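Local coordinates for protein Agap007691-pb (Anopheles gambiae, PDB 5C98) that is of unknown function but belongs to the serpin family and may inhibit serine proteases, at residues Asn22-Glu27 with Gln291-Leu296; Arg47-Met52 with Asn319-His324; Lys30-Glu35 with Cys39-Tyr44. All blocks are in the same frame, centred on the assembly; numbering follows the deposited sequence.

Contact 1: residues Asn22-Glu27 with Gln291-Leu296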
loop_
_atom_site.group_PDB
_atom_site.type_symbol
_atom_site.label_atom_id
_atom_site.label_comp_id
_atom_site.label_asym_id
_atom_site.label_seq_id
_atom_site.Cartn_x
_atom_site.Cartn_y
_atom_site.Cartn_z
ATOM N N ASN A 22 1.221 -9.469 -8.001
ATOM C CA ASN A 22 0.711 -10.172 -6.835
ATOM C C ASN A 22 1.818 -10.949 -6.143
ATOM O O ASN A 22 1.877 -10.955 -4.909
ATOM C CB ASN A 22 -0.480 -11.064 -7.199
ATOM C CG ASN A 22 -1.726 -10.255 -7.462
ATOM O OD1 ASN A 22 -1.769 -9.061 -7.147
ATOM N ND2 ASN A 22 -2.748 -10.892 -8.032
ATOM N N LYS A 23 2.699 -11.603 -6.907
ATOM C CA LYS A 23 3.814 -12.334 -6.306
ATOM C C LYS A 23 4.730 -11.381 -5.541
ATOM O O LYS A 23 5.123 -11.654 -4.402
ATOM C CB LYS A 23 4.613 -13.094 -7.371
ATOM C CG LYS A 23 5.769 -13.925 -6.819
ATOM C CD LYS A 23 6.494 -14.692 -7.921
ATOM C CE LYS A 23 7.623 -15.540 -7.366
ATOM N NZ LYS A 23 8.841 -14.731 -7.099
ATOM N N PHE A 24 5.089 -10.257 -6.164
ATOM C CA PHE A 24 5.945 -9.271 -5.501
ATOM C C PHE A 24 5.255 -8.676 -4.273
ATOM O O PHE A 24 5.875 -8.492 -3.223
ATOM C CB PHE A 24 6.333 -8.197 -6.516
ATOM C CG PHE A 24 6.929 -6.972 -5.919
ATOM C CD1 PHE A 24 8.209 -6.969 -5.400
ATOM C CD2 PHE A 24 6.201 -5.793 -5.884
ATOM C CE1 PHE A 24 8.728 -5.797 -4.824
ATOM C CE2 PHE A 24 6.730 -4.647 -5.322
ATOM C CZ PHE A 24 7.983 -4.664 -4.783
ATOM N N THR A 25 3.963 -8.417 -4.376
ATOM C CA THR A 25 3.204 -7.828 -3.275
ATOM C C THR A 25 3.253 -8.699 -2.028
ATOM O O THR A 25 3.482 -8.206 -0.920
ATOM C CB THR A 25 1.758 -7.556 -3.719
ATOM O OG1 THR A 25 1.755 -6.462 -4.624
ATOM C CG2 THR A 25 0.857 -7.212 -2.557
ATOM N N LEU A 26 3.018 -9.997 -2.195
ATOM C CA LEU A 26 3.032 -10.885 -1.039
ATOM C C LEU A 26 4.436 -11.042 -0.476
ATOM O O LEU A 26 4.599 -11.102 0.746
ATOM C CB LEU A 26 2.403 -12.229 -1.408
ATOM C CG LEU A 26 0.925 -12.145 -1.795
ATOM C CD1 LEU A 26 0.474 -13.555 -2.207
ATOM C CD2 LEU A 26 0.033 -11.529 -0.707
ATOM N N GLU A 27 5.467 -11.092 -1.336
ATOM C CA GLU A 27 6.838 -11.141 -0.834
ATOM C C GLU A 27 7.186 -9.879 -0.063
ATOM O O GLU A 27 7.798 -9.935 1.008
ATOM C CB GLU A 27 7.809 -11.295 -2.004
ATOM C CG GLU A 27 7.806 -12.695 -2.617
ATOM C CD GLU A 27 8.552 -12.769 -3.927
ATOM O OE1 GLU A 27 8.718 -11.721 -4.599
ATOM O OE2 GLU A 27 8.960 -13.894 -4.297
ATOM N N GLN A 291 13.871 0.502 3.159
ATOM C CA GLN A 291 14.245 -0.606 4.038
ATOM C C GLN A 291 13.720 -1.942 3.521
ATOM O O GLN A 291 14.461 -2.935 3.472
ATOM C CB GLN A 291 13.736 -0.341 5.451
ATOM C CG GLN A 291 13.889 -1.496 6.410
ATOM C CD GLN A 291 13.316 -1.172 7.772
ATOM O OE1 GLN A 291 12.153 -1.464 8.057
ATOM N NE2 GLN A 291 14.124 -0.548 8.615
ATOM N N THR A 292 12.451 -1.991 3.123
ATOM C CA THR A 292 11.851 -3.254 2.686
ATOM C C THR A 292 12.464 -3.743 1.381
ATOM O O THR A 292 12.770 -4.932 1.244
ATOM C CB THR A 292 10.341 -3.094 2.566
ATOM O OG1 THR A 292 9.828 -2.618 3.827
ATOM C CG2 THR A 292 9.672 -4.450 2.225
ATOM N N LEU A 293 12.654 -2.856 0.410
ATOM C CA LEU A 293 13.306 -3.262 -0.830
ATOM C C LEU A 293 14.730 -3.735 -0.573
ATOM O O LEU A 293 15.205 -4.677 -1.218
ATOM C CB LEU A 293 13.278 -2.105 -1.835
ATOM C CG LEU A 293 11.900 -1.779 -2.405
ATOM C CD1 LEU A 293 11.964 -0.472 -3.158
ATOM C CD2 LEU A 293 11.383 -2.885 -3.319
ATOM N N GLY A 294 15.424 -3.105 0.372
ATOM C CA GLY A 294 16.743 -3.587 0.754
ATOM C C GLY A 294 16.703 -5.019 1.254
ATOM O O GLY A 294 17.518 -5.853 0.850
ATOM N N LYS A 295 15.724 -5.329 2.117
ATOM C CA LYS A 295 15.551 -6.687 2.639
ATOM C C LYS A 295 15.275 -7.703 1.530
ATOM O O LYS A 295 15.637 -8.882 1.655
ATOM C CB LYS A 295 14.375 -6.731 3.623
ATOM C CG LYS A 295 14.612 -6.153 5.004
ATOM C CD LYS A 295 13.424 -6.447 5.950
ATOM C CE LYS A 295 13.271 -7.938 6.264
ATOM N NZ LYS A 295 12.191 -8.223 7.270
ATOM N N LEU A 296 14.587 -7.290 0.475
ATOM C CA LEU A 296 14.275 -8.161 -0.651
ATOM C C LEU A 296 15.432 -8.315 -1.634
ATOM O O LEU A 296 15.303 -9.099 -2.581
ATOM C CB LEU A 296 13.081 -7.611 -1.412
ATOM C CG LEU A 296 11.733 -7.549 -0.674
ATOM C CD1 LEU A 296 10.680 -6.859 -1.486
ATOM C CD2 LEU A 296 11.273 -8.949 -0.304
#

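Contact 2: residues Arg47-Met52 with Asn319-His324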
loop_
_atom_site.group_PDB
_atom_site.type_symbol
_atom_site.label_atom_id
_atom_site.label_comp_id
_atom_site.label_asym_id
_atom_site.label_seq_id
_atom_site.Cartn_x
_atom_site.Cartn_y
_atom_site.Cartn_z
ATOM N N ARG A 47 6.229 0.004 -6.851
ATOM C CA ARG A 47 6.699 -0.298 -8.206
ATOM C C ARG A 47 6.404 0.852 -9.161
ATOM O O ARG A 47 7.286 1.286 -9.925
ATOM C CB ARG A 47 6.084 -1.628 -8.687
ATOM C CG ARG A 47 6.273 -1.906 -10.177
ATOM C CD ARG A 47 5.072 -1.452 -10.976
ATOM N NE ARG A 47 5.209 -1.806 -12.393
ATOM C CZ ARG A 47 4.930 -3.010 -12.882
ATOM N NH1 ARG A 47 4.490 -3.980 -12.091
ATOM N NH2 ARG A 47 5.062 -3.236 -14.189
ATOM N N LEU A 48 5.175 1.360 -9.143
ATOM C CA LEU A 48 4.820 2.379 -10.124
ATOM C C LEU A 48 5.613 3.652 -9.903
ATOM O O LEU A 48 6.074 4.293 -10.871
ATOM C CB LEU A 48 3.322 2.671 -10.089
ATOM C CG LEU A 48 2.489 1.525 -10.647
ATOM C CD1 LEU A 48 1.036 1.777 -10.336
ATOM C CD2 LEU A 48 2.658 1.326 -12.165
ATOM N N ALA A 49 5.750 4.059 -8.647
ATOM C CA ALA A 49 6.457 5.300 -8.368
ATOM C C ALA A 49 7.946 5.154 -8.674
ATOM O O ALA A 49 8.545 6.001 -9.342
ATOM C CB ALA A 49 6.235 5.741 -6.926
ATOM N N LEU A 50 8.564 4.083 -8.198
ATOM C CA LEU A 50 9.985 3.923 -8.421
ATOM C C LEU A 50 10.299 3.755 -9.904
ATOM O O LEU A 50 11.373 4.166 -10.361
ATOM C CB LEU A 50 10.472 2.755 -7.559
ATOM C CG LEU A 50 11.959 2.582 -7.329
ATOM C CD1 LEU A 50 12.621 3.884 -6.892
ATOM C CD2 LEU A 50 12.181 1.485 -6.302
ATOM N N SER A 51 9.388 3.168 -10.659
ATOM C CA SER A 51 9.585 2.938 -12.085
ATOM C C SER A 51 9.813 4.230 -12.852
ATOM O O SER A 51 10.376 4.202 -13.955
ATOM C CB SER A 51 8.347 2.252 -12.676
ATOM O OG SER A 51 8.347 0.868 -12.430
ATOM N N MET A 52 9.332 5.366 -12.329
ATOM C CA MET A 52 9.561 6.647 -13.005
ATOM C C MET A 52 11.045 6.917 -13.163
ATOM O O MET A 52 11.449 7.621 -14.088
ATOM C CB MET A 52 8.905 7.794 -12.225
ATOM C CG MET A 52 7.415 7.652 -12.033
ATOM S SD MET A 52 6.638 9.163 -11.433
ATOM C CE MET A 52 7.349 9.256 -9.786
ATOM N N ASN A 319 17.776 8.979 -2.160
ATOM C CA ASN A 319 18.150 9.104 -0.749
ATOM C C ASN A 319 17.098 8.587 0.223
ATOM O O ASN A 319 17.443 8.259 1.364
ATOM C CB ASN A 319 18.484 10.556 -0.398
ATOM C CG ASN A 319 19.668 11.061 -1.149
ATOM O OD1 ASN A 319 19.553 11.930 -2.003
ATOM N ND2 ASN A 319 20.834 10.466 -0.876
ATOM N N GLY A 320 15.845 8.475 -0.203
ATOM C CA GLY A 320 14.787 7.992 0.645
ATOM C C GLY A 320 13.544 7.725 -0.161
ATOM O O GLY A 320 13.351 8.319 -1.227
ATOM N N PHE A 321 12.719 6.820 0.350
ATOM C CA PHE A 321 11.418 6.513 -0.256
ATOM C C PHE A 321 10.511 6.113 0.893
ATOM O O PHE A 321 10.734 5.068 1.507
ATOM C CB PHE A 321 11.554 5.388 -1.288
ATOM C CG PHE A 321 10.280 5.069 -2.048
ATOM C CD1 PHE A 321 9.146 5.865 -1.928
ATOM C CD2 PHE A 321 10.222 3.964 -2.880
ATOM C CE1 PHE A 321 7.965 5.563 -2.640
ATOM C CE2 PHE A 321 9.045 3.665 -3.568
ATOM C CZ PHE A 321 7.938 4.463 -3.445
ATOM N N ILE A 322 9.523 6.948 1.203
ATOM C CA ILE A 322 8.547 6.712 2.257
ATOM C C ILE A 322 7.173 6.544 1.630
ATOM O O ILE A 322 6.799 7.299 0.727
ATOM C CB ILE A 322 8.529 7.879 3.268
ATOM C CG1 ILE A 322 9.892 8.018 3.965
ATOM C CG2 ILE A 322 7.424 7.691 4.286
ATOM C CD1 ILE A 322 10.332 6.824 4.765
ATOM N N GLN A 323 6.417 5.588 2.150
ATOM C CA GLN A 323 5.028 5.370 1.771
ATOM C C GLN A 323 4.121 5.558 2.975
ATOM O O GLN A 323 4.486 5.242 4.107
ATOM C CB GLN A 323 4.806 3.976 1.197
ATOM C CG GLN A 323 3.409 3.705 0.711
ATOM C CD GLN A 323 3.301 2.413 -0.074
ATOM O OE1 GLN A 323 3.361 1.313 0.479
ATOM N NE2 GLN A 323 3.143 2.538 -1.382
ATOM N N HIS A 324 2.914 6.074 2.737
ATOM C CA HIS A 324 1.898 6.206 3.772
ATOM C C HIS A 324 0.575 5.776 3.179
ATOM O O HIS A 324 0.182 6.254 2.108
ATOM C CB HIS A 324 1.826 7.657 4.266
ATOM C CG HIS A 324 1.434 7.805 5.700
ATOM N ND1 HIS A 324 2.045 8.712 6.544
ATOM C CD2 HIS A 324 0.472 7.204 6.438
ATOM C CE1 HIS A 324 1.482 8.654 7.734
ATOM N NE2 HIS A 324 0.523 7.744 7.703
#

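Contact 3: residues Lys30-Glu35 with Cys39-Tyr44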
loop_
_atom_site.group_PDB
_atom_site.type_symbol
_atom_site.label_atom_id
_atom_site.label_comp_id
_atom_site.label_asym_id
_atom_site.label_seq_id
_atom_site.Cartn_x
_atom_site.Cartn_y
_atom_site.Cartn_z
ATOM N N LYS A 30 5.456 -9.882 3.363
ATOM C CA LYS A 30 6.141 -10.767 4.302
ATOM C C LYS A 30 7.394 -10.118 4.854
ATOM O O LYS A 30 7.775 -10.372 5.999
ATOM C CB LYS A 30 6.539 -12.084 3.613
ATOM C CG LYS A 30 5.371 -12.946 3.329
ATOM C CD LYS A 30 5.714 -14.146 2.459
ATOM C CE LYS A 30 4.435 -14.585 1.769
ATOM N NZ LYS A 30 4.578 -15.944 1.255
ATOM N N ALA A 31 8.074 -9.309 4.048
ATOM C CA ALA A 31 9.298 -8.656 4.495
ATOM C C ALA A 31 9.028 -7.496 5.435
ATOM O O ALA A 31 9.922 -7.133 6.205
ATOM C CB ALA A 31 10.080 -8.133 3.284
ATOM N N CYS A 32 7.845 -6.881 5.396
ATOM C CA CYS A 32 7.581 -5.789 6.329
ATOM C C CYS A 32 6.601 -6.125 7.448
ATOM O O CYS A 32 6.540 -5.374 8.428
ATOM C CB CYS A 32 7.203 -4.494 5.601
ATOM S SG CYS A 32 5.751 -4.563 4.623
ATOM N N TYR A 33 5.886 -7.247 7.377
ATOM C CA TYR A 33 4.929 -7.587 8.418
ATOM C C TYR A 33 5.638 -7.706 9.749
ATOM O O TYR A 33 6.706 -8.314 9.851
ATOM C CB TYR A 33 4.254 -8.917 8.103
ATOM C CG TYR A 33 3.423 -9.509 9.200
ATOM C CD1 TYR A 33 2.226 -8.927 9.584
ATOM C CD2 TYR A 33 3.812 -10.679 9.831
ATOM C CE1 TYR A 33 1.468 -9.484 10.583
ATOM C CE2 TYR A 33 3.057 -11.255 10.801
ATOM C CZ TYR A 33 1.863 -10.674 11.182
ATOM O OH TYR A 33 1.110 -11.266 12.174
ATOM N N ASP A 34 5.027 -7.121 10.777
ATOM C CA ASP A 34 5.475 -7.241 12.159
ATOM C C ASP A 34 4.223 -7.586 12.952
ATOM O O ASP A 34 3.265 -6.800 12.966
ATOM C CB ASP A 34 6.096 -5.926 12.618
ATOM C CG ASP A 34 6.552 -5.946 14.075
ATOM O OD1 ASP A 34 6.108 -6.794 14.900
ATOM O OD2 ASP A 34 7.389 -5.078 14.396
ATOM N N GLU A 35 4.186 -8.787 13.530
ATOM C CA GLU A 35 2.957 -9.256 14.172
ATOM C C GLU A 35 2.492 -8.324 15.279
ATOM O O GLU A 35 1.309 -8.353 15.629
ATOM C CB GLU A 35 3.069 -10.711 14.658
ATOM C CG GLU A 35 4.010 -10.939 15.808
ATOM C CD GLU A 35 4.102 -12.398 16.232
ATOM O OE1 GLU A 35 3.409 -13.272 15.655
ATOM O OE2 GLU A 35 4.865 -12.680 17.173
ATOM N N CYS A 39 -0.456 -2.653 9.819
ATOM C CA CYS A 39 0.282 -2.326 8.608
ATOM C C CYS A 39 -0.699 -2.177 7.466
ATOM O O CYS A 39 -1.709 -2.878 7.416
ATOM C CB CYS A 39 1.299 -3.441 8.303
ATOM S SG CYS A 39 2.264 -3.163 6.808
ATOM N N ALA A 40 -0.410 -1.232 6.570
ATOM C CA ALA A 40 -0.990 -1.179 5.243
ATOM C C ALA A 40 0.118 -0.685 4.327
ATOM O O ALA A 40 0.763 0.332 4.624
ATOM C CB ALA A 40 -2.201 -0.245 5.202
ATOM N N VAL A 41 0.346 -1.407 3.239
ATOM C CA VAL A 41 1.330 -1.045 2.226
ATOM C C VAL A 41 0.732 -1.256 0.838
ATOM O O VAL A 41 -0.207 -2.030 0.647
ATOM C CB VAL A 41 2.660 -1.826 2.361
ATOM C CG1 VAL A 41 3.412 -1.378 3.614
ATOM C CG2 VAL A 41 2.420 -3.343 2.391
ATOM N N SER A 42 1.306 -0.585 -0.163
ATOM C CA SER A 42 0.945 -0.804 -1.560
ATOM C C SER A 42 2.217 -1.063 -2.338
ATOM O O SER A 42 2.826 -0.138 -2.888
ATOM C CB SER A 42 0.215 0.413 -2.112
ATOM O OG SER A 42 -0.035 0.239 -3.480
ATOM N N PRO A 43 2.655 -2.310 -2.390
ATOM C CA PRO A 43 3.818 -2.636 -3.227
ATOM C C PRO A 43 3.607 -2.253 -4.677
ATOM O O PRO A 43 4.566 -1.909 -5.373
ATOM C CB PRO A 43 3.970 -4.147 -3.012
ATOM C CG PRO A 43 3.384 -4.357 -1.597
ATOM C CD PRO A 43 2.213 -3.462 -1.584
ATOM N N TYR A 44 2.379 -2.346 -5.166
ATOM C CA TYR A 44 2.103 -1.961 -6.542
ATOM C C TYR A 44 2.473 -0.512 -6.761
ATOM O O TYR A 44 3.088 -0.179 -7.784
ATOM C CB TYR A 44 0.625 -2.191 -6.855
ATOM C CG TYR A 44 0.201 -2.024 -8.317
ATOM C CD1 TYR A 44 0.965 -2.557 -9.344
ATOM C CD2 TYR A 44 -0.998 -1.423 -8.634
ATOM C CE1 TYR A 44 0.553 -2.465 -10.661
ATOM C CE2 TYR A 44 -1.413 -1.317 -9.964
ATOM C CZ TYR A 44 -0.631 -1.842 -10.940
ATOM O OH TYR A 44 -1.024 -1.772 -12.258
#

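Contact 1: residues Asn22-Glu27 with Gln291-Leu296
Two leucines of the 291-296 segment converge on the ring of Phe24, and both touch its outer end. Leu296 brings CD1 to 4.0 Å from Phe24 CE1. Leu293 meets the ring at its edge, near the ring plane, with CD2 4.1 Å from Phe24 CZ. Phe24 extends far enough from helix 15-32 to do this because its CG lies opposite the backbone N (chi1 166°), and each leucine crosses it at roughly a right angle. The second methyl of Leu296, CD2, rests 3.8 Å from the carbonyl oxygen of Glu27, so this leucine also packs on backbone. Farther out, Phe69 meets the Phe24 ring edge-to-face, while Val46 and Leu50 of helix 43-51 touch Leu293. Toward solvent, Lys23 NZ lies 2.9 Å from Glu27 OE2 in a salt bridge. Lys23 NZ meets the carboxylate on its syn side, 32° out of its plane. Long, flexible charged chains suit this border; Phe24 and Leu293 suit the interior, and Leu296 bridges interior and rim. The cross-segment contact is thus apolar, resting on dispersion and water exclusion; Lys23 and Glu27 pair along one helix, and just beyond, Lys295 NZ hydrogen-bonds Ala31 O, a polar tie between helices.

Contact 2: residues Arg47-Met52 with Asn319-His324
Phe321 projects from its strand toward helix 43-51, and Ala49 receives it: Phe321 CZ, the far end of the ring, lies 4.1 Å from Ala49 CB. The methyl approaches the ring obliquely. Alanine suits this place because its short side chain lets a large aromatic ring come close to the helix; the backbones themselves stay well apart, with the nearest pair of CA atoms, those of Leu50 and Phe321, separated by 8.7 Å. The torsions explain the reach. With chi1 at -176° the ring extends opposite the backbone N, and with chi2 at 8° its plane nearly contains the bond from CA to CB.

The packing slackens to one side of this pair. Leu50 CB stands 4.3 Å from Phe321 CE2, again obliquely, a contact less certain because it is described for one of two conformers. Gln323, two residues along the strand on the same face, keeps its side chain farther from the helical segment. Arg47 points away from the strand, and its NH2 is hydrogen-bonded to Gln81 OE1. Remote from the strand, Ser51 N and, in the conformer described, Ser51 OG (2.8 Å, above the carbonyl plane) bond Arg47 O from opposite faces, which satisfies a buried hydroxyl. The loose side is therefore not a solvent side: all three touching residues are buried.

Strand 320-328 belongs to the large central sheet of the serpin fold. It pairs in parallel with strand 169-177 and antiparallel with strand 270-287, an arrangement consistent with a serpin whose reactive loop has not been inserted between strands 320-328 and 169-177. Leu171 touches both Ala49 and Phe321, joining the adjacent strand to the same apolar cluster, while helix 75-89 packs against Leu48 on another side of helix 43-51.

Contact 3: residues Lys30-Glu35 with Cys39-Tyr44
Cys32 turns its sulfur onto Cys39 and Val41 where the long N-terminal helix of the serpin fold gives way, through a short loop, to strand 39-41. Along the first segment, Lys30 is still helical and sends NZ to the backbone carbonyls of Asn255 and Ile257, a task suited to a long chain ending in several N-H donors.

At Cys32 the helix reaches its last residue. The sulfur sits between the backbone N and the carbonyl carbon (chi1 61°), which directs it to the strand. There Cys32 SG lies against both branches of Val41, 4.1 Å from Val41 CG1 and 4.2 Å from Val41 CG2, and so faces the fork of the side chain rather than a single methyl. The distance from Cys32 SG to Cys39 SG is 4.3 Å, far too long for a disulfide, so the two sulfurs simply pack beside each other. Cys39 and Val41, two residues apart on the strand, both direct their side chains toward the helix end, and the one sulfur of Cys32 touches both. Cysteine and beta-branched valine, small apolar side chains, suit this buried junction of helix and strand.

Tyr33 leaves helical geometry and packs on helix 250-256; the backbone N of Glu35 lies 3.8 Å above one face of the Tyr33 ring, offset toward the rim. Asp34 OD1 accepts from Lys36 N, an Asx turn within the loop where the chain reverses. After strand 39-41 the next helix starts at once: Ser42 is its N-cap, with Ser42 OG hydrogen-bonded to both His45 N and Leu367 O.

From the N terminus, helix 15-32 first supplies residues 22-27, opening contact 1. Its last turn then enters contact 3, a short closure completed by residues 39-44, which carry the chain into helix 43-51. That helix opens contact 2 at residues 47-52. More than two hundred residues later, 291-296 closes contact 1, with contact 3 wholly enclosed, and 319-324 closes contact 2, so contacts 1 and 2 cross. Physically they adjoin: Thr292 of contact 1 packs on Cys32 of contact 3, and Gln323 OE1 of contact 2 probably accepts from Ser42 N of contact 3 at 2.9 Å. Together they tie the two N-terminal helices to helix 289-295 and the central sheet.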